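Local coordinates for lipoprotein (Shewanella oneidensis, PDB 3LHN) that is a putative NlpE-family lipoprotein, probably anchored in the bacterial envelope and perhaps lipid-binding through its calycin-like barrel, its exact role not established, at residues T47-Q52 against Y119-K124. Residues are numbered along the deposited sequence; the frame is centred on the assembly and turned at random.
Sequences TTLTLQ and YILKKK
Inside the antiparallel β-barrel of this NlpE domain, a member of the calycin clan, L121 on strand 120-123 packs against T47 and L49 on strand 44-51. The two strands are not neighbours in the sheet: strand 31-37 lies between them in the closed barrel, and T47 and L49 hydrogen-bond through their backbones to its G35 and Y33. Side chains alone therefore make this contact, with T47 CA and L121 CA 7.9 Å apart. L121 has its CG anti to the carbonyl carbon (chi1 -53°), and both of its methyls lie against T47, the two side chains crossing at about a right angle. One branch, CD1, reaches T47 CG2 at 3.9 Å and L49 CB at 4.1 Å, so it touches T47 and L49, two residues apart on strand 44-51. The other branch, CD2, sits 4.1 Å from T47 CB. T47 can serve as an apolar partner here because, with OG1 beside the backbone N (chi1 -60°), CG2 falls anti to that N and faces L121, while the hydroxyl OG1 bonds to the carbonyl O of I45 on its own strand. L59 of strand 56-64 packs on both T47 and L49, while F57 of the same strand and L101 of strand 100-103 pack on L49, continuing the apolar barrel interior. Replacing L121 by an alanine removes CD1 and CD2 and would probably open a gap beside the T47 methyl and L49 CB. CD2 also stands 4.1 Å from T47 CG2, so this threonine methyl meets both branches of the leucine.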
ATOM      1  N   THR A  47       3.516   9.292 -14.597  1.00  8.27           N
ATOM      2  CA  THR A  47       2.653  10.063 -13.716  1.00  8.61           C
ATOM      3  C   THR A  47       2.351  11.447 -14.231  1.00  7.90           C
ATOM      4  O   THR A  47       3.242  12.148 -14.706  1.00  9.08           O
ATOM      5  CB  THR A  47       3.369  10.205 -12.350  1.00 10.64           C
ATOM      6  OG1 THR A  47       3.597   8.904 -11.817  1.00 11.99           O
ATOM      7  CG2 THR A  47       2.552  11.071 -11.338  1.00 11.48           C
ATOM      8  N   THR A  48       1.105  11.851 -14.142  1.00  7.66           N
ATOM      9  CA  THR A  48       0.636  13.211 -14.470  1.00  7.60           C
ATOM     10  C   THR A  48      -0.203  13.670 -13.296  1.00  8.33           C
ATOM     11  O   THR A  48      -1.210  13.039 -12.943  1.00  8.75           O
ATOM     12  CB  THR A  48      -0.208  13.224 -15.765  1.00  9.79           C
ATOM     13  OG1 THR A  48       0.510  12.569 -16.834  1.00 11.64           O
ATOM     14  CG2 THR A  48      -0.551  14.666 -16.158  1.00 10.75           C
ATOM     15  N   LEU A  49       0.259  14.712 -12.606  1.00  6.91           N
ATOM     16  CA  LEU A  49      -0.424  15.241 -11.405  1.00  7.18           C
ATOM     17  C   LEU A  49      -0.777  16.681 -11.687  1.00  7.14           C
ATOM     18  O   LEU A  49       0.082  17.508 -11.955  1.00  7.25           O
ATOM     19  CB  LEU A  49       0.488  15.100 -10.201  1.00  7.87           C
ATOM     20  CG  LEU A  49      -0.015  15.696  -8.902  1.00  8.41           C
ATOM     21  CD1 LEU A  49      -1.443  15.182  -8.521  1.00  8.28           C
ATOM     22  CD2 LEU A  49       0.981  15.358  -7.775  1.00  9.13           C
ATOM     23  N   THR A  50      -2.079  16.955 -11.620  1.00  6.48           N
ATOM     24  CA  THR A  50      -2.667  18.270 -11.904  1.00  7.64           C
ATOM     25  C   THR A  50      -3.177  18.847 -10.589  1.00  6.75           C
ATOM     26  O   THR A  50      -4.026  18.248  -9.948  1.00  7.52           O
ATOM     27  CB  THR A  50      -3.787  18.208 -12.933  1.00  8.31           C
ATOM     28  OG1 THR A  50      -3.275  17.626 -14.127  1.00 10.19           O
ATOM     29  CG2 THR A  50      -4.288  19.589 -13.246  1.00  9.58           C
ATOM     30  N   LEU A  51      -2.693  20.023 -10.220  1.00  6.67           N
ATOM     31  CA  LEU A  51      -3.093  20.735  -9.011  1.00  6.58           C
ATOM     32  C   LEU A  51      -3.895  21.966  -9.384  1.00  8.08           C
ATOM     33  O   LEU A  51      -3.518  22.722 -10.283  1.00  7.30           O
ATOM     34  CB  LEU A  51      -1.883  21.207  -8.196  1.00  6.88           C
ATOM     35  CG  LEU A  51      -0.834  20.160  -7.832  1.00  8.52           C
ATOM     36  CD1 LEU A  51       0.256  20.853  -6.955  1.00  7.73           C
ATOM     37  CD2 LEU A  51      -1.432  18.938  -7.091  1.00  8.04           C
ATOM     38  N   GLN A  52      -5.009  22.196  -8.722  1.00  7.82           N
ATOM     39  CA  GLN A  52      -5.772  23.440  -8.860  1.00  8.32           C
ATOM     40  C   GLN A  52      -5.599  24.357  -7.667  1.00  7.78           C
ATOM     41  O   GLN A  52      -5.357  23.902  -6.546  1.00  7.81           O
ATOM     42  CB  GLN A  52      -7.264  23.137  -9.002  1.00  9.71           C
ATOM     43  CG  GLN A  52      -7.608  22.152 -10.031  1.00 11.26           C
ATOM     44  CD  GLN A  52      -7.265  22.557 -11.446  1.00 11.60           C
ATOM     45  OE1 GLN A  52      -7.158  23.765 -11.788  1.00 14.14           O
ATOM     46  NE2 GLN A  52      -7.160  21.539 -12.311  1.00 13.38           N
ATOM     47  N   TYR A 119      12.173  10.971  -8.426  1.00  9.57           N
ATOM     48  CA  TYR A 119      10.990  11.375  -7.675  1.00  9.49           C
ATOM     49  C   TYR A 119      10.518  12.802  -8.052  1.00  9.11           C
ATOM     50  O   TYR A 119       9.562  13.309  -7.493  1.00 10.80           O
ATOM     51  CB  TYR A 119      11.293  11.193  -6.164  1.00  9.59           C
ATOM     52  CG  TYR A 119      11.454   9.749  -5.837  1.00 10.20           C
ATOM     53  CD1 TYR A 119      10.369   8.917  -5.624  1.00 10.10           C
ATOM     54  CD2 TYR A 119      12.709   9.171  -5.803  1.00 10.40           C
ATOM     55  CE1 TYR A 119      10.519   7.576  -5.364  1.00  8.68           C
ATOM     56  CE2 TYR A 119      12.867   7.824  -5.578  1.00  9.88           C
ATOM     57  CZ  TYR A 119      11.770   7.028  -5.356  1.00  9.09           C
ATOM     58  OH  TYR A 119      11.956   5.669  -5.138  1.00  9.25           O
ATOM     59  N   ILE A 120      11.151  13.380  -9.058  1.00  9.08           N
ATOM     60  CA  ILE A 120      10.807  14.736  -9.540  1.00  9.26           C
ATOM     61  C   ILE A 120       9.725  14.658 -10.604  1.00  9.53           C
ATOM     62  O   ILE A 120       9.848  13.911 -11.594  1.00 10.50           O
ATOM     63  CB  ILE A 120      12.009  15.426 -10.152  1.00 10.03           C
ATOM     64  CG1 ILE A 120      13.094  15.619  -9.101  1.00 12.28           C
ATOM     65  CG2 ILE A 120      11.574  16.809 -10.719  1.00 11.95           C
ATOM     66  CD1 ILE A 120      14.433  16.016  -9.663  1.00 14.95           C
ATOM     67  N   LEU A 121       8.663  15.431 -10.391  1.00  9.65           N
ATOM     68  CA  LEU A 121       7.659  15.680 -11.444  1.00  8.22           C
ATOM     69  C   LEU A 121       7.831  17.131 -11.934  1.00  8.90           C
ATOM     70  O   LEU A 121       7.663  18.049 -11.175  1.00 11.59           O
ATOM     71  CB  LEU A 121       6.216  15.504 -10.978  1.00  8.79           C
ATOM     72  CG  LEU A 121       5.921  14.166 -10.306  1.00  8.16           C
ATOM     73  CD1 LEU A 121       4.466  14.128  -9.851  1.00 10.06           C
ATOM     74  CD2 LEU A 121       6.191  12.970 -11.246  1.00 10.08           C
ATOM     75  N   LYS A 122       8.220  17.315 -13.180  0.50  8.36           N
ATOM     76  CA  LYS A 122       8.424  18.676 -13.714  0.50  8.49           C
ATOM     77  C   LYS A 122       7.162  19.197 -14.329  0.50  9.22           C
ATOM     78  O   LYS A 122       6.366  18.445 -14.908  0.50  8.38           O
ATOM     79  CB  LYS A 122       9.500  18.704 -14.774  0.50  9.03           C
ATOM     80  CG  LYS A 122      10.825  18.219 -14.284  0.50 10.00           C
ATOM     81  CD  LYS A 122      11.730  18.028 -15.474  0.50 11.84           C
ATOM     82  N   LYS A 123       6.984  20.510 -14.268  1.00 10.13           N
ATOM     83  CA  LYS A 123       5.869  21.129 -14.940  1.00 11.22           C
ATOM     84  C   LYS A 123       5.871  20.796 -16.389  1.00 13.79           C
ATOM     85  O   LYS A 123       6.930  20.756 -17.040  1.00 14.76           O
ATOM     86  CB  LYS A 123       5.998  22.639 -14.874  1.00 14.06           C
ATOM     87  CG  LYS A 123       5.178  23.230 -13.908  1.00 15.56           C
ATOM     88  CD  LYS A 123       5.096  24.761 -14.125  1.00 16.27           C
ATOM     89  CE  LYS A 123       4.626  25.399 -12.878  1.00 15.53           C
ATOM     90  NZ  LYS A 123       4.890  26.881 -12.937  1.00 13.72           N
ATOM     91  N   LYS A 124       4.690  20.586 -16.939  1.00 13.84           N
ATOM     92  CA  LYS A 124       4.583  20.181 -18.337  1.00 17.69           C
ATOM     93  C   LYS A 124       5.138  21.232 -19.301  1.00 20.93           C
ATOM     94  O   LYS A 124       4.985  22.419 -19.081  1.00 22.14           O
ATOM     95  CB  LYS A 124       3.119  19.922 -18.693  1.00 18.65           C
ATOM     96  CG  LYS A 124       2.922  19.435 -20.118  1.00 21.23           C
ATOM     97  CD  LYS A 124       1.555  18.838 -20.304  1.00 22.49           C
ATOM     98  CE  LYS A 124       1.336  18.240 -21.696  1.00 24.05           C
ATOM     99  NZ  LYS A 124       1.889  16.844 -21.797  1.00 24.89           N
TER